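Putative uncharacterized protein (Chaetomium thermophilum, PDB 4XRI) probably acts as an importin-beta nuclear transport receptor, a flexible HEAT-repeat protein that carries varied protein cargoes into the nucleus and is likely to bind a small GTPase. Local coordinates at residues Ile445-Ser450 against Ala488-Gly493; Ile735-Leu740 against Asp769-Ile774; Leu763-Met768 against Asn806-Leu811; Ala814-Ile819 against Thr841-Glu846. The protein carries 2 engineered substitutions. All coordinates share one frame; numbering follows the deposited sequence.

Contact 1 (Ile445-Ser450 against Ala488-Gly493); sequences ITEACS and AERFAG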
loop_
_atom_site.group_PDB
_atom_site.type_symbol
_atom_site.label_atom_id
_atom_site.label_comp_id
_atom_site.label_asym_id
_atom_site.label_seq_id
_atom_site.Cartn_x
_atom_site.Cartn_y
_atom_site.Cartn_z
ATOM N N ILE A 445 9.730 5.612 -20.964
ATOM C CA ILE A 445 11.055 5.836 -21.531
ATOM C C ILE A 445 11.811 6.936 -20.793
ATOM O O ILE A 445 12.959 6.744 -20.386
ATOM C CB ILE A 445 10.967 6.195 -23.025
ATOM C CG1 ILE A 445 10.675 4.942 -23.846
ATOM C CG2 ILE A 445 12.259 6.846 -23.503
ATOM C CD1 ILE A 445 10.688 5.183 -25.329
ATOM N N THR A 446 11.163 8.086 -20.627
ATOM C CA THR A 446 11.754 9.203 -19.900
ATOM C C THR A 446 12.138 8.790 -18.483
ATOM O O THR A 446 13.230 9.095 -18.007
ATOM C CB THR A 446 10.789 10.402 -19.823
ATOM O OG1 THR A 446 10.487 10.862 -21.145
ATOM C CG2 THR A 446 11.412 11.536 -19.023
ATOM N N GLU A 447 11.227 8.083 -17.826
ATOM C CA GLU A 447 11.411 7.662 -16.441
ATOM C C GLU A 447 12.618 6.747 -16.271
ATOM O O GLU A 447 13.424 6.928 -15.359
ATOM C CB GLU A 447 10.151 6.955 -15.940
ATOM C CG GLU A 447 10.206 6.512 -14.491
ATOM C CD GLU A 447 8.940 5.793 -14.067
ATOM O OE1 GLU A 447 8.378 6.148 -13.008
ATOM O OE2 GLU A 447 8.508 4.872 -14.792
ATOM N N ALA A 448 12.738 5.770 -17.162
ATOM C CA ALA A 448 13.773 4.754 -17.039
ATOM C C ALA A 448 15.072 5.149 -17.735
ATOM O O ALA A 448 16.156 4.784 -17.281
ATOM C CB ALA A 448 13.268 3.430 -17.591
ATOM N N CYS A 449 14.967 5.887 -18.837
ATOM C CA CYS A 449 16.142 6.169 -19.658
ATOM C C CYS A 449 16.195 7.599 -20.190
ATOM O O CYS A 449 16.427 7.808 -21.380
ATOM C CB CYS A 449 16.201 5.195 -20.838
ATOM S SG CYS A 449 16.117 3.444 -20.391
ATOM N N SER A 450 15.992 8.575 -19.312
ATOM C CA SER A 450 16.070 9.981 -19.707
ATOM C C SER A 450 17.449 10.321 -20.258
ATOM O O SER A 450 17.591 11.187 -21.123
ATOM C CB SER A 450 15.741 10.894 -18.527
ATOM O OG SER A 450 16.437 10.492 -17.359
ATOM N N ALA A 488 9.950 16.768 -16.544
ATOM C CA ALA A 488 10.259 17.873 -15.642
ATOM C C ALA A 488 11.176 17.416 -14.511
ATOM O O ALA A 488 12.071 18.148 -14.087
ATOM C CB ALA A 488 8.978 18.471 -15.080
ATOM N N GLU A 489 10.952 16.197 -14.032
ATOM C CA GLU A 489 11.769 15.623 -12.968
ATOM C C GLU A 489 13.176 15.276 -13.447
ATOM O O GLU A 489 14.151 15.460 -12.718
ATOM C CB GLU A 489 11.099 14.372 -12.395
ATOM C CG GLU A 489 9.868 14.650 -11.548
ATOM C CD GLU A 489 9.123 13.382 -11.172
ATOM O OE1 GLU A 489 9.607 12.282 -11.514
ATOM O OE2 GLU A 489 8.051 13.487 -10.538
ATOM N N ARG A 490 13.274 14.773 -14.674
ATOM C CA ARG A 490 14.540 14.273 -15.202
ATOM C C ARG A 490 15.420 15.363 -15.817
ATOM O O ARG A 490 16.640 15.215 -15.885
ATOM C CB ARG A 490 14.278 13.183 -16.243
ATOM C CG ARG A 490 13.568 11.957 -15.696
ATOM C CD ARG A 490 14.409 11.240 -14.659
ATOM N NE ARG A 490 13.610 10.309 -13.868
ATOM C CZ ARG A 490 14.113 9.472 -12.967
ATOM N NH1 ARG A 490 15.421 9.443 -12.747
ATOM N NH2 ARG A 490 13.309 8.662 -12.289
ATOM N N PHE A 491 14.805 16.448 -16.276
ATOM C CA PHE A 491 15.557 17.546 -16.879
ATOM C C PHE A 491 15.540 18.781 -15.985
ATOM O O PHE A 491 15.348 19.902 -16.455
ATOM C CB PHE A 491 14.997 17.890 -18.260
ATOM C CG PHE A 491 15.163 16.791 -19.273
ATOM C CD1 PHE A 491 16.260 16.768 -20.117
ATOM C CD2 PHE A 491 14.221 15.781 -19.381
ATOM C CE1 PHE A 491 16.415 15.761 -21.050
ATOM C CE2 PHE A 491 14.369 14.771 -20.311
ATOM C CZ PHE A 491 15.468 14.760 -21.148
ATOM N N ALA A 492 15.756 18.563 -14.692
ATOM C CA ALA A 492 15.645 19.624 -13.698
ATOM C C ALA A 492 16.927 20.440 -13.570
ATOM O O ALA A 492 16.900 21.585 -13.116
ATOM C CB ALA A 492 15.267 19.033 -12.350
ATOM N N GLY A 493 18.048 19.851 -13.969
ATOM C CA GLY A 493 19.331 20.518 -13.865
ATOM C C GLY A 493 19.918 20.396 -12.472
ATOM O O GLY A 493 19.387 19.680 -11.623
#
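Arg490 lays the aliphatic part of its side chain alongside Ser450. CB of Arg490 lies 3.5 Å from CB of Ser450, and Arg490 CD comes equally near to Ser450 OG, so the serine meets the arginine along its methylenes and not at its charge. A bend at chi2 (-64°) keeps CD against the serine hydroxyl, while the chain beyond it leads the guanidinium to the backbone of Glu447. There the carbonyl O of Glu447 sits 3.4 Å above the guanidinium plane of Arg490, displaced to one side of the group, with NH2 as the nearest nitrogen. Because the N-H groups lie in that plane, a carbonyl over the face is poorly placed to receive one, and any attraction is probably electrostatic. The carboxylate of Glu447 adds at most a distant pull, its OE1 being 5.6 Å from Arg490 NH2.

Nearer the root of the arginine side chain, Thr446 and Arg490 run past each other in opposite directions, with Thr446 CG2 4.0 Å from Arg490 CG. The hydroxyl of Thr446 is engaged within its own helix, bonding to Leu442 O. Phe491, the first residue to leave helical geometry after Arg490, approaches more loosely, its CZ lying 4.2 Å from Ser450 O.

Within this HEAT-repeat array the contact joins the C-terminal regions of helices 432-449 and 477-490. Helix 455-472, which comes between them in the chain, touches both sides, through Leu462 on Thr446 and through Pro455 and Leu459 on Phe491, while helix 409-425 packs against Ile445 and Cys449.

Contact 2 (Ile735-Leu740 against Asp769-Ile774); sequences IVAQVL and DAWGGI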
loop_
_atom_site.group_PDB
_atom_site.type_symbol
_atom_site.label_atom_id
_atom_site.label_comp_id
_atom_site.label_asym_id
_atom_site.label_seq_id
_atom_site.Cartn_x
_atom_site.Cartn_y
_atom_site.Cartn_z
ATOM N N ILE A 735 6.971 16.776 33.321
ATOM C CA ILE A 735 5.924 16.072 32.590
ATOM C C ILE A 735 6.458 15.350 31.354
ATOM O O ILE A 735 6.189 14.169 31.150
ATOM C CB ILE A 735 4.809 17.037 32.150
ATOM C CG1 ILE A 735 4.012 17.520 33.362
ATOM C CG2 ILE A 735 3.888 16.361 31.144
ATOM C CD1 ILE A 735 3.020 18.611 33.023
ATOM N N VAL A 736 7.215 16.067 30.531
ATOM C CA VAL A 736 7.697 15.523 29.263
ATOM C C VAL A 736 8.672 14.363 29.466
ATOM O O VAL A 736 8.609 13.357 28.752
ATOM C CB VAL A 736 8.374 16.619 28.412
ATOM C CG1 VAL A 736 9.064 16.019 27.200
ATOM C CG2 VAL A 736 7.348 17.660 27.980
ATOM N N ALA A 737 9.566 14.504 30.440
ATOM C CA ALA A 737 10.506 13.434 30.771
ATOM C C ALA A 737 9.752 12.180 31.190
ATOM O O ALA A 737 10.125 11.063 30.836
ATOM C CB ALA A 737 11.458 13.875 31.875
ATOM N N GLN A 738 8.681 12.391 31.946
ATOM C CA GLN A 738 7.779 11.330 32.367
ATOM C C GLN A 738 7.205 10.596 31.155
ATOM O O GLN A 738 7.194 9.367 31.108
ATOM C CB GLN A 738 6.660 11.920 33.230
ATOM C CG GLN A 738 5.654 10.933 33.768
ATOM C CD GLN A 738 4.707 11.578 34.772
ATOM O OE1 GLN A 738 5.138 12.122 35.791
ATOM N NE2 GLN A 738 3.416 11.528 34.483
ATOM N N VAL A 739 6.738 11.365 30.179
ATOM C CA VAL A 739 6.172 10.820 28.951
ATOM C C VAL A 739 7.225 10.079 28.129
ATOM O O VAL A 739 6.979 8.976 27.633
ATOM C CB VAL A 739 5.547 11.931 28.088
ATOM C CG1 VAL A 739 5.111 11.377 26.741
ATOM C CG2 VAL A 739 4.384 12.578 28.820
ATOM N N LEU A 740 8.398 10.691 27.994
ATOM C CA LEU A 740 9.495 10.097 27.234
ATOM C C LEU A 740 9.923 8.751 27.805
ATOM O O LEU A 740 10.193 7.808 27.061
ATOM C CB LEU A 740 10.696 11.046 27.196
ATOM C CG LEU A 740 10.541 12.384 26.466
ATOM C CD1 LEU A 740 11.760 13.273 26.637
ATOM C CD2 LEU A 740 10.258 12.133 24.995
ATOM N N ASP A 769 14.550 12.529 19.204
ATOM C CA ASP A 769 14.446 13.919 18.776
ATOM C C ASP A 769 14.086 14.806 19.962
ATOM O O ASP A 769 14.642 15.892 20.126
ATOM C CB ASP A 769 13.405 14.076 17.663
ATOM C CG ASP A 769 13.833 13.420 16.365
ATOM O OD1 ASP A 769 15.037 13.129 16.206
ATOM O OD2 ASP A 769 12.963 13.204 15.498
ATOM N N ALA A 770 13.152 14.330 20.780
ATOM C CA ALA A 770 12.709 15.057 21.963
ATOM C C ALA A 770 13.872 15.300 22.915
ATOM O O ALA A 770 14.138 16.439 23.297
ATOM C CB ALA A 770 11.591 14.301 22.668
ATOM N N TRP A 771 14.572 14.228 23.281
ATOM C CA TRP A 771 15.718 14.342 24.180
ATOM C C TRP A 771 16.783 15.269 23.605
ATOM O O TRP A 771 17.363 16.083 24.322
ATOM C CB TRP A 771 16.329 12.967 24.472
ATOM C CG TRP A 771 15.591 12.165 25.516
ATOM C CD1 TRP A 771 15.136 10.881 25.393
ATOM C CD2 TRP A 771 15.225 12.594 26.836
ATOM N NE1 TRP A 771 14.515 10.485 26.554
ATOM C CE2 TRP A 771 14.554 11.518 27.453
ATOM C CE3 TRP A 771 15.396 13.784 27.555
ATOM C CZ2 TRP A 771 14.059 11.592 28.752
ATOM C CZ3 TRP A 771 14.905 13.855 28.844
ATOM C CH2 TRP A 771 14.242 12.767 29.429
ATOM N N GLY A 772 17.012 15.156 22.301
ATOM C CA GLY A 772 17.981 15.992 21.615
ATOM C C GLY A 772 17.698 17.478 21.751
ATOM O O GLY A 772 18.595 18.261 22.052
ATOM N N GLY A 773 16.447 17.868 21.535
ATOM C CA GLY A 773 16.048 19.256 21.681
ATOM C C GLY A 773 16.102 19.709 23.127
ATOM O O GLY A 773 16.480 20.843 23.420
ATOM N N ILE A 774 15.725 18.813 24.035
ATOM C CA ILE A 774 15.717 19.113 25.461
ATOM C C ILE A 774 17.131 19.322 26.005
ATOM O O ILE A 774 17.389 20.288 26.730
ATOM C CB ILE A 774 15.020 17.993 26.257
ATOM C CG1 ILE A 774 13.515 18.004 25.978
ATOM C CG2 ILE A 774 15.281 18.156 27.741
ATOM C CD1 ILE A 774 12.776 16.803 26.542
HETATM O O HOH W 1 13.174 8.026 27.181
#
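Leu740 plants CD1 over a face of the Trp771 indole, 3.4 Å from the centroid of the six-membered ring and only 11° off its normal, a well-centred CH-pi contact. With CG of Leu740 beside its backbone N (chi1 -65°), one methyl comes over the ring while the other, CD2, is pressed against Ala770 CB at 3.4 Å, closer than carbons usually come. The small alanine thus lets helix 769-774 receive both branches of one leucine. Ile774 CD1 completes this tight part, touching Leu740 CD1 at 3.7 Å. Slacker are Val736 CG1, 3.9 Å from Ile774 CD1 with the two side chains passing in opposite senses, and Ala737 CB, which meets Trp771 CH2 at a similar separation.

The segment axes are 11.1 Å apart and run 150° to each other, nearly antiparallel, consistent with the paired helices of a HEAT array. At the indole edge, in the ring plane, a water accepts from Trp771 NE1 at 2.9 Å and donates weakly to Leu740 O. A leucine in place of Trp771 would probably leave Leu740 CD1 without its aromatic floor and this water without its N-H donor. Direct side-chain contact here is apolar, held by shape and one CH-pi interaction, and the water adds a polar link that is weak at Leu740 O.

Contact 3 (Leu763-Met768 against Asn806-Leu811); sequences LREGIM and NRSEAL. With SO4 (sulfate ion), chain E.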
loop_
_atom_site.group_PDB
_atom_site.type_symbol
_atom_site.label_atom_id
_atom_site.label_comp_id
_atom_site.label_asym_id
_atom_site.label_seq_id
_atom_site.Cartn_x
_atom_site.Cartn_y
_atom_site.Cartn_z
ATOM N N LEU A 763 8.371 5.785 16.872
ATOM C CA LEU A 763 8.186 6.374 18.192
ATOM C C LEU A 763 9.522 6.765 18.811
ATOM O O LEU A 763 9.678 7.863 19.349
ATOM C CB LEU A 763 7.450 5.398 19.112
ATOM C CG LEU A 763 7.202 5.856 20.550
ATOM C CD1 LEU A 763 6.275 7.055 20.572
ATOM C CD2 LEU A 763 6.626 4.716 21.374
ATOM N N ARG A 764 10.488 5.858 18.722
ATOM C CA ARG A 764 11.794 6.069 19.334
ATOM C C ARG A 764 12.611 7.107 18.574
ATOM O O ARG A 764 13.495 7.746 19.144
ATOM C CB ARG A 764 12.550 4.745 19.428
ATOM C CG ARG A 764 11.920 3.791 20.437
ATOM C CD ARG A 764 12.728 2.522 20.629
ATOM N NE ARG A 764 12.320 1.831 21.851
ATOM C CZ ARG A 764 13.003 0.845 22.422
ATOM N NH1 ARG A 764 12.557 0.286 23.538
ATOM N NH2 ARG A 764 14.135 0.421 21.877
ATOM N N GLU A 765 12.308 7.276 17.291
ATOM C CA GLU A 765 12.826 8.413 16.540
ATOM C C GLU A 765 12.340 9.693 17.205
ATOM O O GLU A 765 13.112 10.626 17.431
ATOM C CB GLU A 765 12.375 8.371 15.077
ATOM C CG GLU A 765 13.083 7.342 14.220
ATOM C CD GLU A 765 12.594 7.362 12.784
ATOM O OE1 GLU A 765 12.042 8.399 12.357
ATOM O OE2 GLU A 765 12.754 6.340 12.084
ATOM N N GLY A 766 11.048 9.714 17.519
ATOM C CA GLY A 766 10.425 10.838 18.190
ATOM C C GLY A 766 11.032 11.106 19.551
ATOM O O GLY A 766 11.365 12.248 19.864
ATOM N N ILE A 767 11.181 10.057 20.355
ATOM C CA ILE A 767 11.771 10.187 21.685
ATOM C C ILE A 767 13.171 10.785 21.619
ATOM O O ILE A 767 13.503 11.708 22.362
ATOM C CB ILE A 767 11.868 8.833 22.415
ATOM C CG1 ILE A 767 10.504 8.147 22.491
ATOM C CG2 ILE A 767 12.433 9.039 23.808
ATOM C CD1 ILE A 767 10.558 6.759 23.098
ATOM N N MET A 768 13.984 10.253 20.714
ATOM C CA MET A 768 15.366 10.696 20.569
ATOM C C MET A 768 15.440 12.149 20.116
ATOM O O MET A 768 16.281 12.911 20.589
ATOM C CB MET A 768 16.109 9.796 19.583
ATOM C CG MET A 768 17.598 9.696 19.841
ATOM S SD MET A 768 17.979 9.189 21.524
ATOM C CE MET A 768 17.026 7.687 21.657
ATOM N N ASN A 806 15.928 -4.269 14.895
ATOM C CA ASN A 806 14.935 -3.479 14.181
ATOM C C ASN A 806 15.197 -1.990 14.375
ATOM O O ASN A 806 15.125 -1.479 15.493
ATOM C CB ASN A 806 13.524 -3.835 14.649
ATOM C CG ASN A 806 13.159 -5.273 14.350
ATOM O OD1 ASN A 806 13.436 -5.783 13.266
ATOM N ND2 ASN A 806 12.537 -5.938 15.316
ATOM N N ARG A 807 15.505 -1.298 13.285
ATOM C CA ARG A 807 15.877 0.108 13.362
ATOM C C ARG A 807 15.714 0.819 12.027
ATOM O O ARG A 807 15.462 0.189 11.001
ATOM C CB ARG A 807 17.322 0.244 13.850
ATOM C CG ARG A 807 18.293 -0.703 13.157
ATOM C CD ARG A 807 18.934 -1.658 14.149
ATOM N NE ARG A 807 20.279 -1.239 14.535
ATOM C CZ ARG A 807 20.798 -1.407 15.747
ATOM N NH1 ARG A 807 22.033 -0.999 16.002
ATOM N NH2 ARG A 807 20.084 -1.978 16.706
ATOM N N SER A 808 15.852 2.139 12.056
ATOM C CA SER A 808 15.874 2.940 10.843
ATOM C C SER A 808 17.135 3.790 10.836
ATOM O O SER A 808 17.777 3.959 11.872
ATOM C CB SER A 808 14.630 3.825 10.740
ATOM O OG SER A 808 14.629 4.825 11.743
ATOM N N GLU A 809 17.492 4.319 9.671
ATOM C CA GLU A 809 18.653 5.193 9.567
ATOM C C GLU A 809 18.457 6.443 10.417
ATOM O O GLU A 809 19.375 6.889 11.108
ATOM C CB GLU A 809 18.917 5.582 8.113
ATOM C CG GLU A 809 19.915 6.714 7.967
ATOM C CD GLU A 809 20.490 6.820 6.569
ATOM O OE1 GLU A 809 20.192 5.940 5.732
ATOM O OE2 GLU A 809 21.244 7.781 6.309
ATOM N N ALA A 810 17.249 6.996 10.364
ATOM C CA ALA A 810 16.907 8.194 11.123
ATOM C C ALA A 810 17.064 7.977 12.625
ATOM O O ALA A 810 17.519 8.866 13.345
ATOM C CB ALA A 810 15.486 8.631 10.801
ATOM N N LEU A 811 16.691 6.789 13.089
ATOM C CA LEU A 811 16.771 6.467 14.509
ATOM C C LEU A 811 18.222 6.397 14.974
ATOM O O LEU A 811 18.567 6.898 16.046
ATOM C CB LEU A 811 16.059 5.146 14.801
ATOM C CG LEU A 811 16.121 4.648 16.246
ATOM C CD1 LEU A 811 15.610 5.711 17.206
ATOM C CD2 LEU A 811 15.332 3.354 16.402
HETATM S S SO4 E . 15.657 3.028 6.631
HETATM O O1 SO4 E . 16.617 2.827 7.711
HETATM O O2 SO4 E . 15.833 4.365 6.071
HETATM O O3 SO4 E . 14.298 2.888 7.145
HETATM O O4 SO4 E . 15.890 2.029 5.592
#
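Ser808 OG is gripped from two directions: it donates to Glu765 OE2 and accepts from Leu811 N. The distance from Ser808 OG to Glu765 OE2, 2.4 Å, is very short and its exact value is doubtful. The second bond, from Leu811 N to Ser808 OG, measures 3.1 Å with an angle of 148° at the hydrogen, and makes Ser808 the N-cap of helix 809-825. The hydroxyl thus accepts from the backbone N-H and gives its own proton to the glutamate. Glu765 gets there with an extended chain (chi2 -180°) that carries its carboxylate out from helix 754-780 to the start of the other helix, where the helix dipole would probably help to stabilise the negative charge.

Van der Waals contacts flank this polar link. Ala810 CB lies 3.7 Å from Glu765 CD, and Leu811 CB is as close to Glu765 CG, the leucine and glutamate side chains meeting at a slant. Leu811 also sends CD1 to Arg764 O, 3.5 Å away. The guanidinium of Arg764 turns elsewhere, bonding to Ala744 O and Ser800 OG.

A sulfate, probably from the crystallisation liquor, occupies the same helix start: Glu809 N donates to its O1 at 2.6 Å, a classic site for an anion. The contact thus ties the middle of helix 754-780 to the first turn of helix 809-825. Helix 791-802, which precedes that turn in the chain, packs on Arg764 and Met768 through Leu797, and Arg807 reaches on to helix 838-849 by a salt bridge with Glu846.

Contact 4 (Ala814-Ile819 against Thr841-Glu846); sequences ASMGVI and TAMIRE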
loop_
_atom_site.group_PDB
_atom_site.type_symbol
_atom_site.label_atom_id
_atom_site.label_comp_id
_atom_site.label_asym_id
_atom_site.label_seq_id
_atom_site.Cartn_x
_atom_site.Cartn_y
_atom_site.Cartn_z
ATOM N N ALA A 814 19.671 10.011 14.887
ATOM C CA ALA A 814 19.188 10.741 16.056
ATOM C C ALA A 814 19.884 10.284 17.333
ATOM O O ALA A 814 20.161 11.087 18.225
ATOM C CB ALA A 814 17.683 10.577 16.193
ATOM N N SER A 815 20.162 8.986 17.410
ATOM C CA SER A 815 20.845 8.407 18.563
ATOM C C SER A 815 22.272 8.927 18.669
ATOM O O SER A 815 22.721 9.320 19.747
ATOM C CB SER A 815 20.848 6.881 18.475
ATOM O OG SER A 815 19.527 6.373 18.459
ATOM N N MET A 816 22.980 8.921 17.541
ATOM C CA MET A 816 24.322 9.486 17.466
ATOM C C MET A 816 24.299 10.944 17.905
ATOM O O MET A 816 25.169 11.390 18.655
ATOM C CB MET A 816 24.890 9.373 16.045
ATOM C CG MET A 816 25.075 7.955 15.522
ATOM S SD MET A 816 26.335 6.996 16.386
ATOM C CE MET A 816 25.340 6.069 17.551
ATOM N N GLY A 817 23.292 11.672 17.434
ATOM C CA GLY A 817 23.128 13.071 17.779
ATOM C C GLY A 817 23.004 13.292 19.271
ATOM O O GLY A 817 23.633 14.189 19.825
ATOM N N VAL A 818 22.199 12.459 19.926
ATOM C CA VAL A 818 21.974 12.582 21.362
ATOM C C VAL A 818 23.237 12.259 22.157
ATOM O O VAL A 818 23.543 12.930 23.146
ATOM C CB VAL A 818 20.812 11.671 21.819
ATOM C CG1 VAL A 818 20.861 11.420 23.320
ATOM C CG2 VAL A 818 19.484 12.303 21.428
ATOM N N ILE A 819 23.966 11.238 21.719
ATOM C CA ILE A 819 25.236 10.881 22.343
ATOM C C ILE A 819 26.196 12.068 22.323
ATOM O O ILE A 819 26.799 12.413 23.338
ATOM C CB ILE A 819 25.887 9.674 21.643
ATOM C CG1 ILE A 819 25.098 8.398 21.944
ATOM C CG2 ILE A 819 27.337 9.521 22.084
ATOM C CD1 ILE A 819 25.535 7.213 21.108
ATOM N N THR A 841 30.469 2.249 22.076
ATOM C CA THR A 841 31.473 2.234 21.018
ATOM C C THR A 841 31.011 1.390 19.838
ATOM O O THR A 841 31.131 1.797 18.684
ATOM C CB THR A 841 32.819 1.686 21.531
ATOM O OG1 THR A 841 33.252 2.454 22.660
ATOM C CG2 THR A 841 33.874 1.746 20.438
ATOM N N ALA A 842 30.470 0.215 20.145
ATOM C CA ALA A 842 29.951 -0.687 19.123
ATOM C C ALA A 842 28.807 -0.048 18.345
ATOM O O ALA A 842 28.732 -0.172 17.122
ATOM C CB ALA A 842 29.495 -1.996 19.758
ATOM N N MET A 843 27.925 0.639 19.064
ATOM C CA MET A 843 26.781 1.310 18.455
ATOM C C MET A 843 27.224 2.366 17.450
ATOM O O MET A 843 26.721 2.422 16.330
ATOM C CB MET A 843 25.907 1.951 19.536
ATOM C CG MET A 843 24.576 2.489 19.046
ATOM S SD MET A 843 23.694 3.355 20.356
ATOM C CE MET A 843 22.095 3.600 19.587
ATOM N N ILE A 844 28.171 3.200 17.864
ATOM C CA ILE A 844 28.686 4.268 17.017
ATOM C C ILE A 844 29.460 3.713 15.833
ATOM O O ILE A 844 29.259 4.139 14.693
ATOM C CB ILE A 844 29.601 5.211 17.807
ATOM C CG1 ILE A 844 28.841 5.794 18.995
ATOM C CG2 ILE A 844 30.138 6.316 16.909
ATOM C CD1 ILE A 844 29.692 6.666 19.863
ATOM N N ARG A 845 30.344 2.761 16.111
ATOM C CA ARG A 845 31.160 2.151 15.069
ATOM C C ARG A 845 30.295 1.489 14.001
ATOM O O ARG A 845 30.577 1.606 12.810
ATOM C CB ARG A 845 32.123 1.127 15.666
ATOM C CG ARG A 845 33.040 0.492 14.637
ATOM C CD ARG A 845 33.628 -0.810 15.138
ATOM N NE ARG A 845 34.072 -1.653 14.033
ATOM C CZ ARG A 845 33.262 -2.421 13.311
ATOM N NH1 ARG A 845 33.751 -3.158 12.320
ATOM N NH2 ARG A 845 31.963 -2.451 13.574
ATOM N N GLU A 846 29.240 0.804 14.432
ATOM C CA GLU A 846 28.308 0.177 13.499
ATOM C C GLU A 846 27.633 1.223 12.624
ATOM O O GLU A 846 27.415 1.009 11.431
ATOM C CB GLU A 846 27.245 -0.632 14.246
ATOM C CG GLU A 846 26.223 -1.287 13.327
ATOM C CD GLU A 846 24.971 -1.723 14.058
ATOM O OE1 GLU A 846 24.403 -0.900 14.808
ATOM O OE2 GLU A 846 24.555 -2.887 13.883
#
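Met816 and Met843 reach the interface by different routes. Met843 is fully extended, with CG opposite the backbone N, and drives its sulfur and CE straight out toward the facing helix, where CE ends 3.7 Å from Ser815 CB. Met816 instead folds, turning at chi2 (-67°) and again at chi3 (97°), and this curl lays its thioether across Ile844. Its SD lies 3.7 Å from Ile844 CA, and its CE meets Ile844 CG1 at 3.8 Å while also coming within 4.0 Å of Met843 CG. The Met816 terminus is therefore lodged against two successive residues of the opposing helix.

This is the helix-on-helix packing from which HEAT-repeat solenoids are built: the short axes of 814-819 and 841-846 approach to 10.7 Å with their directions 129° apart, a markedly slanted arrangement. Trimming Met816 to an alanine would probably open a gap over Ile844 CG1 and Met843 CG and leave both poorly packed.

Ile819 adds a looser layer, its CD1 standing 4.2 Å from Ile844 CG1 and slightly farther from Met843 SD. The hydroxyl of Ser815 is taken up by Leu811 O in its own helix, and it lies only slightly farther than CB from Met843 CE. Helix 855-872 packs against the group, with Thr860 and Ala861 on Met816 and Val868 on both Ile819 and Ile844.

Contact 1 comes first along the chain and stands apart, its centre 33 Å from that of contact 3 and 43 Å from that of contact 2. The other three form a continuous cluster in the C-terminal part of the superhelix. Contacts 2 and 3 share helix 754-780, their segments alternating along the chain, with centres 14 Å apart. Contacts 3 and 4 have centres 12 Å apart and both use helix 809-825. Met768 of contact 3 packs against Ala814 and Ser815 of contact 4. Packing thus passes from helix to helix without strands, as expected of a HEAT solenoid, whose flexibility probably comes from small shifts accumulated over many such interfaces.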